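Local coordinates for protein putative Nitroreductase (Anabaena variabilis ATCC 29413, PDB 3EO7) that binds flavin mononucleotide and probably acts as an FMN-dependent oxidoreductase of the nitroreductase family, at residues Y19-I24 with G483-Q488; G68-R73 with P119-G124. All blocks are in the same frame, centred on the assembly; numbering follows the deposited sequence.

In the fold
Interactions 1 and 2 lie on opposite sides of the chain's centre, their own centres about 49 Å apart and their nearest atoms about 33 Å apart. Interaction 1 brings the loop after helix 9-16 against the start of helix 486-493, so residues from near both ends of the chain meet. Along the chain, both segments of interaction 2 fall between those of interaction 1; they join helix 66-82 to the loop between strands 109-115 and 124-129 of the seven-stranded antiparallel sheet. That loop belongs to the first nitroreductase-family region, whereas interaction 1 ties the N-terminal loop to the second. The Gly483 end of interaction 1 lies near the bound FMN; interaction 2 is peripheral packing away from the annotated sites.

Interaction 1 (Y19-I24 with G483-Q488); sequences YDPETI and GFFDDQ. With PGR (R-1,2-propanediol), chain R.
Apolar packing centres on Phe485, whose ring has Pro21 CG over one face, a CH-pi contact at 3.9 Å from the ring centroid. Tyr19 CB touches CD1 of the same ring, and Ile24 CD1 meets Phe485 CE1 at 3.8 Å. With CG set beside its backbone N (chi1 -72°), Tyr19 runs its own ring along the 483-484 backbone, where CE2 lies 3.7 Å from Gly483 CA and Phe484 O sits at the ring edge.

The direct polar link is a hydrogen bond from Tyr19 N to Asp486 OD1 (3.1 Å, 156°), reaching the oxygen from 40° out of the carboxylate plane. Asp486 OD2 is held by a salt bridge to Arg183. A propanediol, probably from the crystallisation liquor, donates a hydrogen bond through O2 to Asp487 O.

Water completes the seam: one molecule donates to Tyr19 O and Gln488 OE1 and accepts from Asp487 N. Bent at chi2, Gln488 also lays its amide against Pro21, Gln488 OE1 lying 3.3 Å from Pro21 CD.

Gly483 follows the FMN-binding Gly482, so the N-terminal loop covers a segment beside the flavin site, and Asp486 couples that loop to helix 181-202 through a carboxylate that Arg183 would be expected to keep ionised.

Interaction 2 (G68-R73 with P119-G124); sequences GQWWQR and PLLSPG
Trp70 and Trp71, consecutive on helix 66-82, pack against Leu120 and Leu121 in the connection between antiparallel strands 109-115 and 124-129, a helix-to-loop contact beyond the ends of two inner strands of the seven-stranded sheet of this nitroreductase-like fold. No hydrogen bond passes directly between the two segments, and the join is mainly apolar.

Trp70 comes first. Its CG lies anti to the backbone N (chi1 -174°), which carries the indole out toward the loop. Leu120 lies alongside it, pointing the other way, and brings CD1 to 3.7 Å from Trp70 CB, with the six-membered ring close by at CE3. At the far end of the indole, Trp70 CH2 touches Leu121 CD2 at 4.1 Å. The indole nitrogen turns to another partner, NE1 being hydrogen-bonded to the hydroxyl of Tyr205, while Leu162 of strand 162-169 packs against both Trp70 and Leu121.

Trp71 follows with CG beside its backbone N (chi1 -77°), and the two indoles meet edge-to-face, their planes about 70° apart: Trp70 CZ3 stands 3.6 Å above the plane of the Trp71 ring, over its centre, while Trp71 CE2 lies at the edge of the Trp70 ring. Trp71 CH2 reaches Leu121 CD1 at 3.7 Å, so the two methyl branches of Leu121 are shared between the tryptophans. Tyr54 also meets the Trp71 ring.

Beside these apolar contacts, Leu120 O approaches the Trp71 ring edge, 3.3 Å from CZ2. A water donates to Leu120 O at 2.8 Å and accepts a weak, long bond from Trp71 NE1 (3.5 Å).

Interaction 1 (Y19-I24 with G483-Q488)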
loop_
_atom_site.group_PDB
_atom_site.type_symbol
_atom_site.label_atom_id
_atom_site.label_comp_id
_atom_site.label_asym_id
_atom_site.label_seq_id
_atom_site.Cartn_x
_atom_site.Cartn_y
_atom_site.Cartn_z
ATOM N N TYR A 19 -7.725 -19.014 0.665
ATOM C CA TYR A 19 -8.804 -19.609 1.451
ATOM C C TYR A 19 -9.581 -20.470 0.470
ATOM O O TYR A 19 -9.770 -20.079 -0.690
ATOM C CB TYR A 19 -9.741 -18.581 2.041
ATOM C CG TYR A 19 -9.146 -17.790 3.164
ATOM C CD1 TYR A 19 -9.143 -18.277 4.472
ATOM C CD2 TYR A 19 -8.600 -16.541 2.919
ATOM C CE1 TYR A 19 -8.591 -17.502 5.510
ATOM C CE2 TYR A 19 -8.053 -15.791 3.938
ATOM C CZ TYR A 19 -8.066 -16.265 5.221
ATOM O OH TYR A 19 -7.482 -15.453 6.172
ATOM N N ASP A 20 -9.985 -21.641 0.949
ATOM C CA ASP A 20 -10.724 -22.632 0.193
ATOM C C ASP A 20 -12.045 -22.914 0.931
ATOM O O ASP A 20 -12.042 -23.233 2.127
ATOM C CB ASP A 20 -9.865 -23.884 0.137
ATOM C CG ASP A 20 -10.563 -25.088 -0.481
ATOM O OD1 ASP A 20 -11.739 -25.026 -0.904
ATOM O OD2 ASP A 20 -9.874 -26.124 -0.538
ATOM N N PRO A 21 -13.178 -22.779 0.233
ATOM C CA PRO A 21 -14.422 -23.010 0.950
ATOM C C PRO A 21 -14.478 -24.419 1.548
ATOM O O PRO A 21 -15.114 -24.605 2.554
ATOM C CB PRO A 21 -15.502 -22.852 -0.127
ATOM C CG PRO A 21 -14.856 -22.144 -1.250
ATOM C CD PRO A 21 -13.404 -22.431 -1.181
ATOM N N GLU A 22 -13.805 -25.383 0.935
ATOM C CA GLU A 22 -13.846 -26.758 1.449
ATOM C C GLU A 22 -13.094 -26.940 2.761
ATOM O O GLU A 22 -13.389 -27.855 3.530
ATOM C CB GLU A 22 -13.323 -27.715 0.382
ATOM C CG GLU A 22 -14.276 -27.849 -0.834
ATOM N N THR A 23 -12.165 -26.038 3.057
ATOM C CA THR A 23 -11.338 -26.192 4.254
ATOM C C THR A 23 -11.381 -25.047 5.248
ATOM O O THR A 23 -10.809 -25.158 6.331
ATOM C CB THR A 23 -9.876 -26.371 3.842
ATOM O OG1 THR A 23 -9.426 -25.188 3.189
ATOM C CG2 THR A 23 -9.733 -27.530 2.876
ATOM N N ILE A 24 -12.052 -23.957 4.918
ATOM C CA ILE A 24 -12.023 -22.799 5.801
ATOM C C ILE A 24 -12.583 -23.104 7.210
ATOM O O ILE A 24 -12.063 -22.597 8.200
ATOM C CB ILE A 24 -12.698 -21.577 5.152
ATOM C CG1 ILE A 24 -12.343 -20.315 5.938
ATOM C CG2 ILE A 24 -14.194 -21.811 4.971
ATOM C CD1 ILE A 24 -12.717 -19.030 5.259
ATOM N N GLY A 483 -8.956 -11.023 2.800
ATOM C CA GLY A 483 -9.225 -12.454 2.732
ATOM C C GLY A 483 -10.434 -12.755 1.867
ATOM O O GLY A 483 -11.492 -12.146 1.997
ATOM N N PHE A 484 -10.281 -13.726 0.981
ATOM C CA PHE A 484 -11.328 -14.076 0.028
ATOM C C PHE A 484 -11.095 -15.486 -0.499
ATOM O O PHE A 484 -10.021 -16.070 -0.274
ATOM C CB PHE A 484 -11.327 -13.028 -1.123
ATOM C CG PHE A 484 -9.950 -12.735 -1.657
ATOM C CD1 PHE A 484 -9.374 -13.558 -2.607
ATOM C CD2 PHE A 484 -9.205 -11.660 -1.143
ATOM C CE1 PHE A 484 -8.066 -13.311 -3.064
ATOM C CE2 PHE A 484 -7.906 -11.415 -1.605
ATOM C CZ PHE A 484 -7.345 -12.247 -2.557
ATOM N N PHE A 485 -12.105 -16.052 -1.159
ATOM C CA PHE A 485 -11.958 -17.381 -1.737
ATOM C C PHE A 485 -11.261 -17.241 -3.084
ATOM O O PHE A 485 -11.911 -17.158 -4.128
ATOM C CB PHE A 485 -13.302 -18.078 -1.820
ATOM C CG PHE A 485 -13.854 -18.473 -0.473
ATOM C CD1 PHE A 485 -13.107 -19.246 0.402
ATOM C CD2 PHE A 485 -15.151 -18.118 -0.107
ATOM C CE1 PHE A 485 -13.623 -19.619 1.639
ATOM C CE2 PHE A 485 -15.675 -18.493 1.131
ATOM C CZ PHE A 485 -14.910 -19.222 1.998
ATOM N N ASP A 486 -9.922 -17.293 -3.030
ATOM C CA ASP A 486 -9.071 -16.995 -4.177
ATOM C C ASP A 486 -9.508 -17.622 -5.504
ATOM O O ASP A 486 -9.726 -16.908 -6.474
ATOM C CB ASP A 486 -7.634 -17.448 -3.888
ATOM C CG ASP A 486 -6.995 -16.695 -2.701
ATOM O OD1 ASP A 486 -7.533 -16.845 -1.571
ATOM O OD2 ASP A 486 -5.973 -15.986 -2.925
ATOM N N ASP A 487 -9.585 -18.939 -5.540
ATOM C CA ASP A 487 -9.843 -19.635 -6.805
ATOM C C ASP A 487 -11.250 -19.432 -7.292
ATOM O O ASP A 487 -11.479 -19.373 -8.511
ATOM C CB ASP A 487 -9.530 -21.135 -6.689
ATOM C CG ASP A 487 -8.030 -21.427 -6.524
ATOM O OD1 ASP A 487 -7.200 -20.608 -6.954
ATOM O OD2 ASP A 487 -7.719 -22.471 -5.943
ATOM N N GLN A 488 -12.189 -19.248 -6.368
ATOM C CA GLN A 488 -13.595 -19.114 -6.729
ATOM C C GLN A 488 -13.939 -17.785 -7.371
ATOM O O GLN A 488 -14.942 -17.667 -8.078
ATOM C CB GLN A 488 -14.466 -19.394 -5.490
ATOM C CG GLN A 488 -14.524 -20.884 -5.072
ATOM C CD GLN A 488 -13.213 -21.451 -4.540
ATOM O OE1 GLN A 488 -12.455 -20.759 -3.853
ATOM N NE2 GLN A 488 -12.922 -22.713 -4.875
HETATM C C1 PGR R . -7.269 -19.009 -9.939
HETATM C C2 PGR R . -8.095 -19.779 -10.978
HETATM C C3 PGR R . -7.681 -21.245 -11.026
HETATM O O1 PGR R . -6.381 -18.086 -10.603
HETATM O O2 PGR R . -9.509 -19.753 -10.699
HETATM O O HOH W 1 -9.742 -20.705 -3.232
HETATM O O HOH W 2 -10.621 -24.040 -3.896
#

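Interaction 2 (G68-R73 with P119-G124)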
loop_
_atom_site.group_PDB
_atom_site.type_symbol
_atom_site.label_atom_id
_atom_site.label_comp_id
_atom_site.label_asym_id
_atom_site.label_seq_id
_atom_site.Cartn_x
_atom_site.Cartn_y
_atom_site.Cartn_z
ATOM N N GLY A 68 11.629 26.582 11.216
ATOM C CA GLY A 68 10.303 26.123 11.651
ATOM C C GLY A 68 9.450 25.659 10.469
ATOM O O GLY A 68 8.704 24.662 10.582
ATOM N N GLN A 69 9.542 26.383 9.339
ATOM C CA GLN A 69 8.790 26.005 8.143
ATOM C C GLN A 69 9.257 24.622 7.685
ATOM O O GLN A 69 8.449 23.812 7.261
ATOM C CB GLN A 69 8.964 27.008 7.010
ATOM C CG GLN A 69 8.406 28.393 7.312
ATOM C CD GLN A 69 8.885 29.429 6.301
ATOM O OE1 GLN A 69 9.104 29.105 5.129
ATOM N NE2 GLN A 69 9.054 30.669 6.745
ATOM N N TRP A 70 10.553 24.336 7.825
ATOM C CA TRP A 70 11.032 23.016 7.419
ATOM C C TRP A 70 10.464 21.923 8.329
ATOM O O TRP A 70 9.922 20.916 7.851
ATOM C CB TRP A 70 12.559 22.939 7.349
ATOM C CG TRP A 70 12.876 21.612 6.796
ATOM C CD1 TRP A 70 12.727 21.206 5.487
ATOM C CD2 TRP A 70 13.207 20.435 7.544
ATOM N NE1 TRP A 70 12.975 19.849 5.384
ATOM C CE2 TRP A 70 13.303 19.363 6.623
ATOM C CE3 TRP A 70 13.461 20.188 8.896
ATOM C CZ2 TRP A 70 13.651 18.070 7.022
ATOM C CZ3 TRP A 70 13.801 18.917 9.282
ATOM C CH2 TRP A 70 13.900 17.877 8.354
ATOM N N TRP A 71 10.558 22.131 9.634
ATOM C CA TRP A 71 10.050 21.148 10.593
ATOM C C TRP A 71 8.545 20.943 10.409
ATOM O O TRP A 71 8.076 19.825 10.581
ATOM C CB TRP A 71 10.381 21.522 12.030
ATOM C CG TRP A 71 11.822 21.250 12.403
ATOM C CD1 TRP A 71 12.821 22.162 12.566
ATOM C CD2 TRP A 71 12.415 19.963 12.585
ATOM N NE1 TRP A 71 13.999 21.516 12.885
ATOM C CE2 TRP A 71 13.775 20.169 12.903
ATOM C CE3 TRP A 71 11.915 18.660 12.577
ATOM C CZ2 TRP A 71 14.645 19.118 13.168
ATOM C CZ3 TRP A 71 12.776 17.615 12.838
ATOM C CH2 TRP A 71 14.129 17.855 13.129
ATOM N N GLN A 72 7.794 21.996 10.087
ATOM C CA GLN A 72 6.346 21.876 9.817
ATOM C C GLN A 72 6.083 20.920 8.658
ATOM O O GLN A 72 5.167 20.112 8.711
ATOM C CB GLN A 72 5.696 23.206 9.449
ATOM C CG GLN A 72 5.435 24.161 10.596
ATOM C CD GLN A 72 4.976 25.546 10.112
ATOM O OE1 GLN A 72 4.360 25.674 9.042
ATOM N NE2 GLN A 72 5.287 26.586 10.898
ATOM N N ARG A 73 6.894 21.011 7.618
ATOM C CA ARG A 73 6.732 20.129 6.470
ATOM C C ARG A 73 7.002 18.674 6.850
ATOM O O ARG A 73 6.224 17.802 6.491
ATOM C CB ARG A 73 7.655 20.570 5.323
ATOM C CG ARG A 73 7.357 21.958 4.768
ATOM C CD ARG A 73 8.506 22.413 3.879
ATOM N NE ARG A 73 8.546 21.607 2.662
ATOM C CZ ARG A 73 9.601 21.466 1.871
ATOM N NH1 ARG A 73 10.766 22.040 2.181
ATOM N NH2 ARG A 73 9.504 20.717 0.794
ATOM N N PRO A 119 21.872 20.995 8.380
ATOM C CA PRO A 119 21.982 21.929 9.507
ATOM C C PRO A 119 20.782 21.834 10.434
ATOM O O PRO A 119 20.887 22.235 11.577
ATOM C CB PRO A 119 22.075 23.320 8.839
ATOM C CG PRO A 119 22.314 23.057 7.386
ATOM C CD PRO A 119 21.720 21.702 7.095
ATOM N N LEU A 120 19.658 21.295 9.966
ATOM C CA LEU A 120 18.499 21.115 10.849
ATOM C C LEU A 120 18.323 19.702 11.408
ATOM O O LEU A 120 17.808 19.546 12.521
ATOM C CB LEU A 120 17.211 21.524 10.142
ATOM C CG LEU A 120 16.986 23.030 9.977
ATOM C CD1 LEU A 120 15.589 23.248 9.425
ATOM C CD2 LEU A 120 17.145 23.770 11.299
ATOM N N LEU A 121 18.737 18.684 10.641
ATOM C CA LEU A 121 18.511 17.275 11.014
ATOM C C LEU A 121 19.827 16.490 11.087
ATOM O O LEU A 121 20.398 16.117 10.060
ATOM C CB LEU A 121 17.559 16.618 9.992
ATOM C CG LEU A 121 17.027 15.227 10.310
ATOM C CD1 LEU A 121 16.144 15.274 11.508
ATOM C CD2 LEU A 121 16.290 14.618 9.094
ATOM N N SER A 122 20.255 16.201 12.314
ATOM C CA SER A 122 21.500 15.469 12.568
ATOM C C SER A 122 21.503 14.182 11.787
ATOM O O SER A 122 20.441 13.615 11.527
ATOM C CB SER A 122 21.641 15.107 14.052
ATOM O OG SER A 122 21.679 16.258 14.831
ATOM N N PRO A 123 22.694 13.699 11.419
ATOM C CA PRO A 123 22.721 12.454 10.662
ATOM C C PRO A 123 22.316 11.254 11.473
ATOM O O PRO A 123 22.379 11.273 12.714
ATOM C CB PRO A 123 24.205 12.301 10.317
ATOM C CG PRO A 123 24.926 13.062 11.326
ATOM C CD PRO A 123 24.052 14.233 11.636
ATOM N N GLY A 124 21.922 10.195 10.771
ATOM C CA GLY A 124 21.652 8.942 11.419
ATOM C C GLY A 124 20.245 8.426 11.261
ATOM O O GLY A 124 19.572 8.706 10.265
HETATM O O HOH W 3 17.262 21.774 14.039
#